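Local coordinates for SAM-dependent methyltransferase (Thiobacillus denitrificans, PDB 5EPE), which binds S-adenosyl-L-homocysteine and probably transfers methyl groups from S-adenosylmethionine to a substrate, at residues T72-A75 and K76-A79; F164-L167 and P168-L171; K199-T202 and M203-L207. One frame throughout, in Å; residues are numbered along the deposited sequence. Where two conformers were deposited one is given.

Interaction 1: residues T72-A75 and K76-A79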
ATOM      1  N   THR A  72      16.221 -24.354  42.282  1.00 28.01           N
ATOM      2  CA  THR A  72      16.302 -25.724  42.796  1.00 28.63           C
ATOM      3  C   THR A  72      15.657 -25.860  44.200  1.00 29.37           C
ATOM      4  O   THR A  72      14.869 -26.788  44.442  1.00 28.67           O
ATOM      5  CB  THR A  72      17.747 -26.277  42.790  1.00 30.51           C
ATOM      6  OG1 THR A  72      18.230 -26.376  41.439  1.00 30.40           O
ATOM      7  CG2 THR A  72      17.776 -27.671  43.411  1.00 31.90           C
ATOM      8  N   GLU A  73      15.979 -24.939  45.083  1.00 30.58           N
ATOM      9  CA  GLU A  73      15.391 -24.946  46.434  1.00 33.17           C
ATOM     10  C   GLU A  73      13.878 -24.778  46.387  1.00 31.58           C
ATOM     11  O   GLU A  73      13.152 -25.474  47.115  1.00 30.80           O
ATOM     12  CB  GLU A  73      16.011 -23.859  47.290  1.00 36.76           C
ATOM     13  CG  GLU A  73      17.470 -24.142  47.623  1.00 41.36           C
ATOM     14  CD  GLU A  73      18.197 -22.931  48.228  1.00 46.62           C
ATOM     15  OE1 GLU A  73      17.641 -21.791  48.235  1.00 51.02           O
ATOM     16  OE2 GLU A  73      19.349 -23.119  48.696  1.00 51.26           O
ATOM     17  N   GLN A  74      13.396 -23.932  45.461  1.00 29.36           N
ATOM     18  CA  GLN A  74      11.962 -23.727  45.297  1.00 28.30           C
ATOM     19  C   GLN A  74      11.305 -24.976  44.785  1.00 27.32           C
ATOM     20  O   GLN A  74      10.223 -25.349  45.243  1.00 27.03           O
ATOM     21  CB  GLN A  74      11.680 -22.541  44.342  1.00 28.52           C
ATOM     22  CG  GLN A  74      12.159 -21.191  44.941  1.00 30.09           C
ATOM     23  CD  GLN A  74      11.962 -20.008  44.028  1.00 31.04           C
ATOM     24  OE1 GLN A  74      11.707 -20.155  42.804  1.00 32.30           O
ATOM     25  NE2 GLN A  74      12.038 -18.802  44.615  1.00 32.69           N
ATOM     26  N   ALA A  75      11.971 -25.646  43.849  1.00 26.33           N
ATOM     27  CA  ALA A  75      11.420 -26.881  43.270  1.00 26.52           C
ATOM     28  C   ALA A  75      11.229 -27.949  44.354  1.00 28.09           C
ATOM     29  O   ALA A  75      10.187 -28.596  44.430  1.00 27.97           O
ATOM     30  CB  ALA A  75      12.347 -27.408  42.185  1.00 26.02           C
ATOM     31  N   LYS A  76      12.229 -28.086  45.183  1.00 29.38           N
ATOM     32  CA  LYS A  76      12.154 -29.039  46.322  1.00 32.49           C
ATOM     33  C   LYS A  76      11.040 -28.671  47.328  1.00 32.35           C
ATOM     34  O   LYS A  76      10.279 -29.538  47.765  1.00 33.08           O
ATOM     35  CB  LYS A  76      13.498 -29.083  47.006  1.00 35.39           C
ATOM     36  CG  LYS A  76      14.577 -29.775  46.189  1.00 36.88           C
ATOM     37  CD  LYS A  76      15.907 -29.582  46.918  1.00 40.36           C
ATOM     38  CE  LYS A  76      17.085 -30.299  46.283  1.00 42.58           C
ATOM     39  NZ  LYS A  76      16.821 -31.768  46.101  1.00 44.99           N
ATOM     40  N   ARG A  77      10.881 -27.386  47.638  1.00 31.89           N
ATOM     41  CA  ARG A  77       9.760 -26.963  48.492  1.00 32.89           C
ATOM     42  C   ARG A  77       8.403 -27.196  47.832  1.00 32.43           C
ATOM     43  O   ARG A  77       7.427 -27.560  48.510  1.00 32.25           O
ATOM     44  CB  ARG A  77       9.880 -25.502  48.880  1.00 33.71           C
ATOM     45  CG  ARG A  77      11.009 -25.216  49.828  1.00 35.75           C
ATOM     46  CD  ARG A  77      10.800 -23.872  50.514  1.00 37.30           C
ATOM     47  NE  ARG A  77      11.127 -22.766  49.589  1.00 37.01           N
ATOM     48  CZ  ARG A  77      12.353 -22.255  49.436  1.00 38.55           C
ATOM     49  NH1 ARG A  77      13.390 -22.707  50.136  1.00 41.11           N
ATOM     50  NH2 ARG A  77      12.560 -21.272  48.596  1.00 39.13           N
ATOM     51  N   ARG A  78       8.354 -26.996  46.514  1.00 30.55           N
ATOM     52  CA  ARG A  78       7.128 -27.205  45.745  1.00 30.54           C
ATOM     53  C   ARG A  78       6.681 -28.694  45.788  1.00 31.13           C
ATOM     54  O   ARG A  78       5.487 -28.988  45.993  1.00 31.65           O
ATOM     55  CB  ARG A  78       7.321 -26.727  44.297  1.00 29.07           C
ATOM     56  CG  ARG A  78       6.038 -26.579  43.509  1.00 29.17           C
ATOM     57  CD  ARG A  78       5.075 -25.551  44.094  1.00 29.95           C
ATOM     58  NE  ARG A  78       3.975 -25.365  43.150  1.00 28.94           N
ATOM     59  CZ  ARG A  78       2.709 -25.114  43.463  1.00 30.59           C
ATOM     60  NH1 ARG A  78       2.322 -25.000  44.730  1.00 31.96           N
ATOM     61  NH2 ARG A  78       1.792 -25.009  42.490  1.00 30.11           N
ATOM     62  N   ALA A  79       7.642 -29.610  45.632  1.00 31.04           N
ATOM     63  CA  ALA A  79       7.335 -31.040  45.606  1.00 32.79           C
ATOM     64  C   ALA A  79       6.811 -31.491  46.982  1.00 35.68           C
ATOM     65  O   ALA A  79       5.883 -32.293  47.085  1.00 36.44           O
ATOM     66  CB  ALA A  79       8.580 -31.848  45.226  1.00 33.32           C
TER
HETATM   67  O   HOH W   1      15.317 -20.563  49.258  1.00 52.84           O
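Arg77 folds back along the helix over Glu73 and Gln74, and its side chain is the one to follow. CB sits beside the carbonyl oxygens of both residues. Arg77 CG then comes within 3.5 Å of Glu73 O. The chain turns at chi3 (-76°), which brings the guanidinium back over the preceding turn instead of letting it run straight out. NE and CZ both stay above Glu73 O, so that one face of the planar group covers this oxygen, which stands 4.0 Å from the plane beneath its centre. Of the two end nitrogens, NH1 passes Glu73 CB, while Arg77 NH2 packs on the aliphatic part of Gln74 at 3.7 Å from Gln74 CG. The Gln74 amide is turned 72° from the guanidinium and bonds instead to Ser47 and to the Ser12 carbonyl. At the guanidinium edge, in its plane, a water accepts from Arg77 NH2 (2.9 Å) and donates to Glu73 OE1 (2.8 Å).

On another side of helix 69-82, Thr72 and Lys76 run side by side, with Thr72 CG2 4.0 Å from Lys76 CE; the ammonium goes on to the carbonyl of Phe90. Thr72, Ala75 and Ala79 face strand 88-92, and Arg78 forms a salt bridge with Glu49. Four i to i+4 backbone bonds carry the helix through, among them Arg77 N to Glu73 O at 3.0 Å. This helix is the crossover of a Rossmann-like beta-alpha-beta unit, and Thr72 lies close to Asp66, a ligand-binding residue on the preceding strand.

Glu73 and Arg77 are thus opposite charges one helical turn apart, joined by a water bridge, with 4.7 Å between Glu73 OE1 and Arg77 NH1; the intervening water probably softens their attraction.

Interaction 2: residues F164-L167 and P168-L171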
ATOM      1  N   PHE A 164      14.819 -16.116  14.594  1.00 20.13           N
ATOM      2  CA  PHE A 164      13.535 -16.814  14.776  1.00 19.44           C
ATOM      3  C   PHE A 164      12.819 -16.912  13.454  1.00 18.05           C
ATOM      4  O   PHE A 164      13.190 -16.235  12.489  1.00 18.59           O
ATOM      5  CB  PHE A 164      12.601 -16.126  15.805  1.00 20.15           C
ATOM      6  CG  PHE A 164      13.230 -15.930  17.177  1.00 21.81           C
ATOM      7  CD1 PHE A 164      13.965 -16.935  17.786  1.00 22.91           C
ATOM      8  CD2 PHE A 164      13.092 -14.737  17.844  1.00 24.13           C
ATOM      9  CE1 PHE A 164      14.623 -16.744  19.019  1.00 23.96           C
ATOM     10  CE2 PHE A 164      13.721 -14.554  19.109  1.00 24.94           C
ATOM     11  CZ  PHE A 164      14.490 -15.539  19.652  1.00 24.61           C
ATOM     12  N   LEU A 165      11.827 -17.783  13.413  1.00 16.83           N
ATOM     13  CA  LEU A 165      11.010 -18.018  12.207  1.00 16.55           C
ATOM     14  C   LEU A 165       9.546 -17.844  12.543  1.00 16.28           C
ATOM     15  O   LEU A 165       9.128 -18.067  13.687  1.00 15.34           O
ATOM     16  CB  LEU A 165      11.246 -19.459  11.731  1.00 16.72           C
ATOM     17  CG  LEU A 165      12.693 -19.803  11.323  1.00 16.83           C
ATOM     18  CD1 LEU A 165      12.868 -21.247  10.954  1.00 17.15           C
ATOM     19  CD2 LEU A 165      13.087 -18.970  10.116  1.00 17.91           C
ATOM     20  N   LEU A 166       8.737 -17.505  11.539  1.00 16.24           N
ATOM     21  CA  LEU A 166       7.299 -17.557  11.696  1.00 16.19           C
ATOM     22  C   LEU A 166       6.891 -19.016  11.968  1.00 15.77           C
ATOM     23  O   LEU A 166       7.621 -19.953  11.605  1.00 14.92           O
ATOM     24  CB  LEU A 166       6.570 -17.025  10.429  1.00 16.72           C
ATOM     25  CG  LEU A 166       6.778 -15.518  10.240  1.00 18.05           C
ATOM     26  CD1 LEU A 166       6.488 -15.217   8.775  1.00 20.28           C
ATOM     27  CD2 LEU A 166       5.816 -14.709  11.083  1.00 18.00           C
ATOM     28  N   LEU A 167       5.749 -19.206  12.628  1.00 15.39           N
ATOM     29  CA  LEU A 167       5.338 -20.571  13.035  1.00 15.51           C
ATOM     30  C   LEU A 167       5.364 -21.663  11.936  1.00 15.66           C
ATOM     31  O   LEU A 167       5.894 -22.742  12.170  1.00 15.65           O
ATOM     32  CB  LEU A 167       3.934 -20.507  13.657  1.00 15.88           C
ATOM     33  CG  LEU A 167       3.426 -21.840  14.260  1.00 15.46           C
ATOM     34  CD1 LEU A 167       4.322 -22.362  15.389  1.00 16.01           C
ATOM     35  CD2 LEU A 167       2.011 -21.685  14.796  1.00 16.20           C
ATOM     36  N   PRO A 168       4.818 -21.391  10.724  1.00 16.17           N
ATOM     37  CA  PRO A 168       4.903 -22.456   9.719  1.00 16.72           C
ATOM     38  C   PRO A 168       6.361 -22.888   9.430  1.00 16.77           C
ATOM     39  O   PRO A 168       6.655 -24.071   9.370  1.00 17.10           O
ATOM     40  CB  PRO A 168       4.240 -21.834   8.482  1.00 17.34           C
ATOM     41  CG  PRO A 168       3.389 -20.733   8.986  1.00 17.56           C
ATOM     42  CD  PRO A 168       4.109 -20.200  10.211  1.00 16.93           C
ATOM     43  N   GLU A 169       7.262 -21.914   9.276  1.00 16.90           N
ATOM     44  CA  GLU A 169       8.662 -22.209   8.970  1.00 17.26           C
ATOM     45  C   GLU A 169       9.347 -22.847  10.188  1.00 16.28           C
ATOM     46  O   GLU A 169      10.227 -23.721  10.030  1.00 16.13           O
ATOM     47  CB  GLU A 169       9.402 -20.928   8.576  1.00 18.70           C
ATOM     48  CG  GLU A 169       9.178 -20.404   7.131  1.00 20.83           C
ATOM     49  CD  GLU A 169       7.747 -19.803   6.852  1.00 22.75           C
ATOM     50  OE1 GLU A 169       6.991 -19.365   7.785  1.00 21.43           O
ATOM     51  OE2 GLU A 169       7.416 -19.693   5.638  1.00 27.07           O
ATOM     52  N   PHE A 170       8.935 -22.448  11.374  1.00 15.62           N
ATOM     53  CA  PHE A 170       9.488 -23.043  12.597  1.00 16.29           C
ATOM     54  C   PHE A 170       9.076 -24.512  12.721  1.00 15.91           C
ATOM     55  O   PHE A 170       9.911 -25.391  12.957  1.00 16.58           O
ATOM     56  CB  PHE A 170       9.083 -22.241  13.859  1.00 16.33           C
ATOM     57  CG  PHE A 170       9.890 -22.638  15.084  1.00 17.17           C
ATOM     58  CD1 PHE A 170      11.271 -22.704  15.025  1.00 17.83           C
ATOM     59  CD2 PHE A 170       9.261 -22.957  16.280  1.00 17.86           C
ATOM     60  CE1 PHE A 170      12.038 -23.065  16.109  1.00 18.69           C
ATOM     61  CE2 PHE A 170      10.029 -23.291  17.380  1.00 18.26           C
ATOM     62  CZ  PHE A 170      11.407 -23.378  17.293  1.00 18.47           C
ATOM     63  N   LEU A 171       7.794 -24.786  12.531  1.00 15.67           N
ATOM     64  CA  LEU A 171       7.332 -26.171  12.444  1.00 16.08           C
ATOM     65  C   LEU A 171       8.043 -26.966  11.368  1.00 16.82           C
ATOM     66  O   LEU A 171       8.466 -28.107  11.616  1.00 17.81           O
ATOM     67  CB  LEU A 171       5.820 -26.233  12.260  1.00 16.57           C
ATOM     68  CG  LEU A 171       4.999 -25.741  13.453  1.00 17.11           C
ATOM     69  CD1 LEU A 171       3.569 -25.517  13.004  1.00 17.57           C
ATOM     70  CD2 LEU A 171       5.099 -26.771  14.560  1.00 17.96           C
TER
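Pro168 opens the first turn against Leu166 and Leu167. Its ring CD lies 4.0 Å from Leu166 CB and, more tightly, 3.5 Å from Leu167 CB, and having no N-H it costs nothing at a helix start, where amides lack acceptors behind them. Glu169 comes next, bending at chi2 (71°) to fold its carboxylate back toward the N-cap residue: Glu169 OE1 rests 3.6 Å from Leu166 CB. The CB of Glu169 also touches that of Leu165; Leu165 packs on Glu169 of a neighbouring subunit, and Glu169 on Leu165 of that subunit. Phe170 donates its N-H to Leu166 O (2.8 Å), while its CB packs on Leu165 CB at 4.1 Å; the ring itself leads off to Phe243, which it meets edge-to-face. Leu171 completes the turn with a nearly straight bond from its N to Leu167 O (2.8 Å, 175° at the hydrogen). Its CD1 reaches Leu167 CG at 3.9 Å, the two side chains slanting across each other and sharing Phe243 as a neighbour. An alanine in place of Leu167 would lose both methyl branches and is likely to open a gap against Leu171 and Phe243. This is a helix N-terminus with Leu166 at the N-cap and proline in the first turn, where helix 167-177 packs against the antiparallel end of the methyltransferase sheet.

Interaction 3: residues K199-T202 and M203-L207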
ATOM      1  N   LYS A 199       7.180  -9.847  36.745  1.00 21.50           N
ATOM      2  CA  LYS A 199       8.520  -9.355  37.062  1.00 22.26           C
ATOM      3  C   LYS A 199       8.479  -7.939  37.598  1.00 22.63           C
ATOM      4  O   LYS A 199       9.290  -7.579  38.433  1.00 22.37           O
ATOM      5  CB  LYS A 199       9.414  -9.364  35.835  1.00 22.96           C
ATOM      6  CG  LYS A 199       9.640 -10.730  35.207  1.00 23.68           C
ATOM      7  CD  LYS A 199      10.457 -10.563  33.927  1.00 25.01           C
ATOM      8  CE  LYS A 199      10.621 -11.880  33.199  1.00 26.02           C
ATOM      9  NZ  LYS A 199      11.399 -11.571  31.963  1.00 27.38           N
ATOM     10  N   TRP A 200       7.501  -7.138  37.153  1.00 21.54           N
ATOM     11  CA  TRP A 200       7.482  -5.739  37.538  1.00 21.73           C
ATOM     12  C   TRP A 200       7.152  -5.586  39.025  1.00 22.04           C
ATOM     13  O   TRP A 200       7.804  -4.811  39.716  1.00 21.86           O
ATOM     14  CB  TRP A 200       6.508  -4.923  36.661  1.00 21.48           C
ATOM     15  CG  TRP A 200       6.644  -5.199  35.200  1.00 21.03           C
ATOM     16  CD1 TRP A 200       7.756  -5.580  34.515  1.00 21.21           C
ATOM     17  CD2 TRP A 200       5.602  -5.076  34.244  1.00 20.42           C
ATOM     18  NE1 TRP A 200       7.459  -5.772  33.187  1.00 21.03           N
ATOM     19  CE2 TRP A 200       6.134  -5.469  32.993  1.00 20.52           C
ATOM     20  CE3 TRP A 200       4.265  -4.682  34.328  1.00 19.91           C
ATOM     21  CZ2 TRP A 200       5.382  -5.489  31.851  1.00 19.53           C
ATOM     22  CZ3 TRP A 200       3.508  -4.679  33.170  1.00 19.68           C
ATOM     23  CH2 TRP A 200       4.080  -5.080  31.949  1.00 19.47           C
ATOM     24  N   LEU A 201       6.182  -6.346  39.518  1.00 21.24           N
ATOM     25  CA  LEU A 201       5.825  -6.265  40.940  1.00 22.14           C
ATOM     26  C   LEU A 201       6.993  -6.762  41.801  1.00 22.59           C
ATOM     27  O   LEU A 201       7.341  -6.166  42.804  1.00 22.81           O
ATOM     28  CB  LEU A 201       4.548  -7.079  41.196  1.00 22.43           C
ATOM     29  CG  LEU A 201       4.046  -7.065  42.646  1.00 23.41           C
ATOM     30  CD1 LEU A 201       3.800  -5.650  43.103  1.00 24.63           C
ATOM     31  CD2 LEU A 201       2.805  -7.936  42.838  1.00 23.69           C
ATOM     32  N   THR A 202       7.592  -7.879  41.379  1.00 22.25           N
ATOM     33  CA  THR A 202       8.736  -8.417  42.060  1.00 23.69           C
ATOM     34  C   THR A 202       9.885  -7.370  42.163  1.00 24.52           C
ATOM     35  O   THR A 202      10.464  -7.175  43.223  1.00 24.61           O
ATOM     36  CB  THR A 202       9.226  -9.713  41.405  1.00 23.42           C
ATOM     37  OG1 THR A 202       8.150 -10.667  41.435  1.00 22.92           O
ATOM     38  CG2 THR A 202      10.480 -10.318  42.193  1.00 24.82           C
HETATM   39  N   MSE A 203      10.214  -6.762  41.040  1.00 24.75           N
HETATM   40  CA  MSE A 203      11.252  -5.755  40.984  1.00 27.13           C
HETATM   41  C   MSE A 203      10.971  -4.570  41.845  1.00 26.64           C
HETATM   42  O   MSE A 203      11.869  -4.069  42.519  1.00 26.44           O
HETATM   43  CB  MSE A 203      11.514  -5.291  39.563  1.00 29.96           C
HETATM   44  CG  MSE A 203      12.331  -6.273  38.760  1.00 34.53           C
HETATM   45 SE   MSE A 203      12.612  -5.467  36.921  1.00 47.13          SE
HETATM   46  CE  MSE A 203      10.944  -5.965  36.299  1.00 36.06           C
ATOM     47  N   ARG A 204       9.739  -4.081  41.841  1.00 25.53           N
ATOM     48  CA  ARG A 204       9.412  -2.912  42.645  1.00 26.32           C
ATOM     49  C   ARG A 204       9.517  -3.179  44.133  1.00 27.33           C
ATOM     50  O   ARG A 204      10.079  -2.339  44.886  1.00 27.38           O
ATOM     51  CB  ARG A 204       7.991  -2.389  42.350  1.00 25.74           C
ATOM     52  CG  ARG A 204       7.560  -1.173  43.190  1.00 26.79           C
ATOM     53  CD  ARG A 204       8.536   0.011  43.027  1.00 28.37           C
ATOM     54  NE  ARG A 204       8.252   1.005  44.027  1.00 29.95           N
ATOM     55  CZ  ARG A 204       7.435   2.048  43.895  1.00 30.40           C
ATOM     56  NH1 ARG A 204       6.831   2.376  42.759  1.00 29.73           N
ATOM     57  NH2 ARG A 204       7.268   2.817  44.938  1.00 32.23           N
ATOM     58  N   ARG A 205       8.965  -4.309  44.571  0.50 27.19           N
ATOM     59  CA  ARG A 205       9.077  -4.712  45.972  0.50 28.53           C
ATOM     60  C   ARG A 205      10.527  -4.947  46.381  0.50 29.59           C
ATOM     61  O   ARG A 205      10.928  -4.619  47.484  0.50 30.82           O
ATOM     62  CB  ARG A 205       8.246  -5.960  46.220  0.50 28.17           C
ATOM     63  CG  ARG A 205       6.757  -5.631  46.253  0.50 27.75           C
ATOM     64  CD  ARG A 205       5.900  -6.861  46.399  0.50 27.37           C
ATOM     65  NE  ARG A 205       4.525  -6.437  46.561  0.50 27.61           N
ATOM     66  CZ  ARG A 205       3.509  -7.250  46.796  0.50 27.83           C
ATOM     67  NH1 ARG A 205       3.725  -8.535  46.899  0.50 27.49           N
ATOM     68  NH2 ARG A 205       2.272  -6.756  46.922  0.50 28.43           N
ATOM     69  N   TRP A 206      11.324  -5.513  45.492  1.00 29.56           N
ATOM     70  CA  TRP A 206      12.776  -5.643  45.763  1.00 31.24           C
ATOM     71  C   TRP A 206      13.462  -4.279  45.925  1.00 32.11           C
ATOM     72  O   TRP A 206      14.227  -4.044  46.868  1.00 32.39           O
ATOM     73  CB  TRP A 206      13.458  -6.461  44.661  1.00 31.24           C
ATOM     74  CG  TRP A 206      14.887  -6.705  44.943  1.00 33.21           C
ATOM     75  CD1 TRP A 206      15.419  -7.730  45.662  1.00 34.46           C
ATOM     76  CD2 TRP A 206      15.968  -5.876  44.529  1.00 34.10           C
ATOM     77  NE1 TRP A 206      16.803  -7.602  45.697  1.00 36.23           N
ATOM     78  CE2 TRP A 206      17.155  -6.458  45.017  1.00 36.06           C
ATOM     79  CE3 TRP A 206      16.050  -4.689  43.784  1.00 34.58           C
ATOM     80  CZ2 TRP A 206      18.412  -5.907  44.757  1.00 37.13           C
ATOM     81  CZ3 TRP A 206      17.327  -4.131  43.527  1.00 35.93           C
ATOM     82  CH2 TRP A 206      18.474  -4.744  44.012  1.00 36.99           C
ATOM     83  N   LEU A 207      13.144  -3.376  45.032  1.00 32.27           N
ATOM     84  CA  LEU A 207      13.719  -2.033  45.013  1.00 34.81           C
ATOM     85  C   LEU A 207      13.394  -1.218  46.265  1.00 35.31           C
ATOM     86  O   LEU A 207      14.293  -0.593  46.882  1.00 36.39           O
ATOM     87  CB  LEU A 207      13.197  -1.349  43.773  1.00 36.42           C
ATOM     88  CG  LEU A 207      13.975  -0.252  43.122  1.00 40.45           C
ATOM     89  CD1 LEU A 207      15.457  -0.559  42.877  1.00 42.24           C
ATOM     90  CD2 LEU A 207      13.273  -0.039  41.779  1.00 41.27           C
TER
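Apolar packing centres on Met203, here a selenomethionine, whose terminal methyl turns back onto Lys199 and Trp200. The bend at chi3 (-81°) sets CE at the edge of the indole, in the ring plane, 3.7 Å from Trp200 CD1, while the same methyl lies 3.8 Å from Lys199 CB. Closer still, Met203 CE is 3.1 Å from Lys199 O. The contact with Trp200 is therefore made at the rim of the indole and leaves the ring face out of it. Beyond this pair, Trp200 packs on helix 216-237, and Lys199 and Met203 both touch Thr10 of helix 5-11.

A second kind of contact sets alkyl groups against a cation. In one of the two conformers deposited for Arg205, Leu201 lies under the extended side chain, its CD1 3.6 Å from Arg205 NE and its CD2 4.1 Å beneath the centre of the guanidinium plane; in the other this may differ.

Main-chain bonds supply the rest. Four i to i+4 links join the two halves, the straightest running from Arg205 N to Leu201 O (3.0 Å, 174° at the hydrogen).

Polar ends find partners outside the two segments. Arg204 bridges to Asp208 and to Asp180 of a neighbouring subunit, Thr202 bonds to Ala198 O and to Arg33 of that subunit, and Lys199 pairs with Glu196.

Between side chains the contact is mainly apolar, with no ion pair across it: one methyl meets the indole edge and, in one conformer of Arg205, leucine methyls lie against the guanidinium, while Arg204 and Thr202 tie this turn to the neighbouring subunit.

Overall arrangement
From the N terminus the three contacts come in series; none nests in or crosses another, and each closes just a short turn. Interaction 1 lies in helix 69-82, the crossover between strands 61-66 and 88-92 at one end of the sheet. Interaction 2 starts helix 167-177 by the opposite end, packed on strands 134-143, 179-186 and 238-247; the two centres are about 34 Å apart, on opposite sides of the chain's centre. Interaction 3 lies in helix 189-209, alongside helices 5-11 and 216-237, with its nearest atoms about 9 Å from interaction 1. Interactions 2 and 3 also touch other subunits.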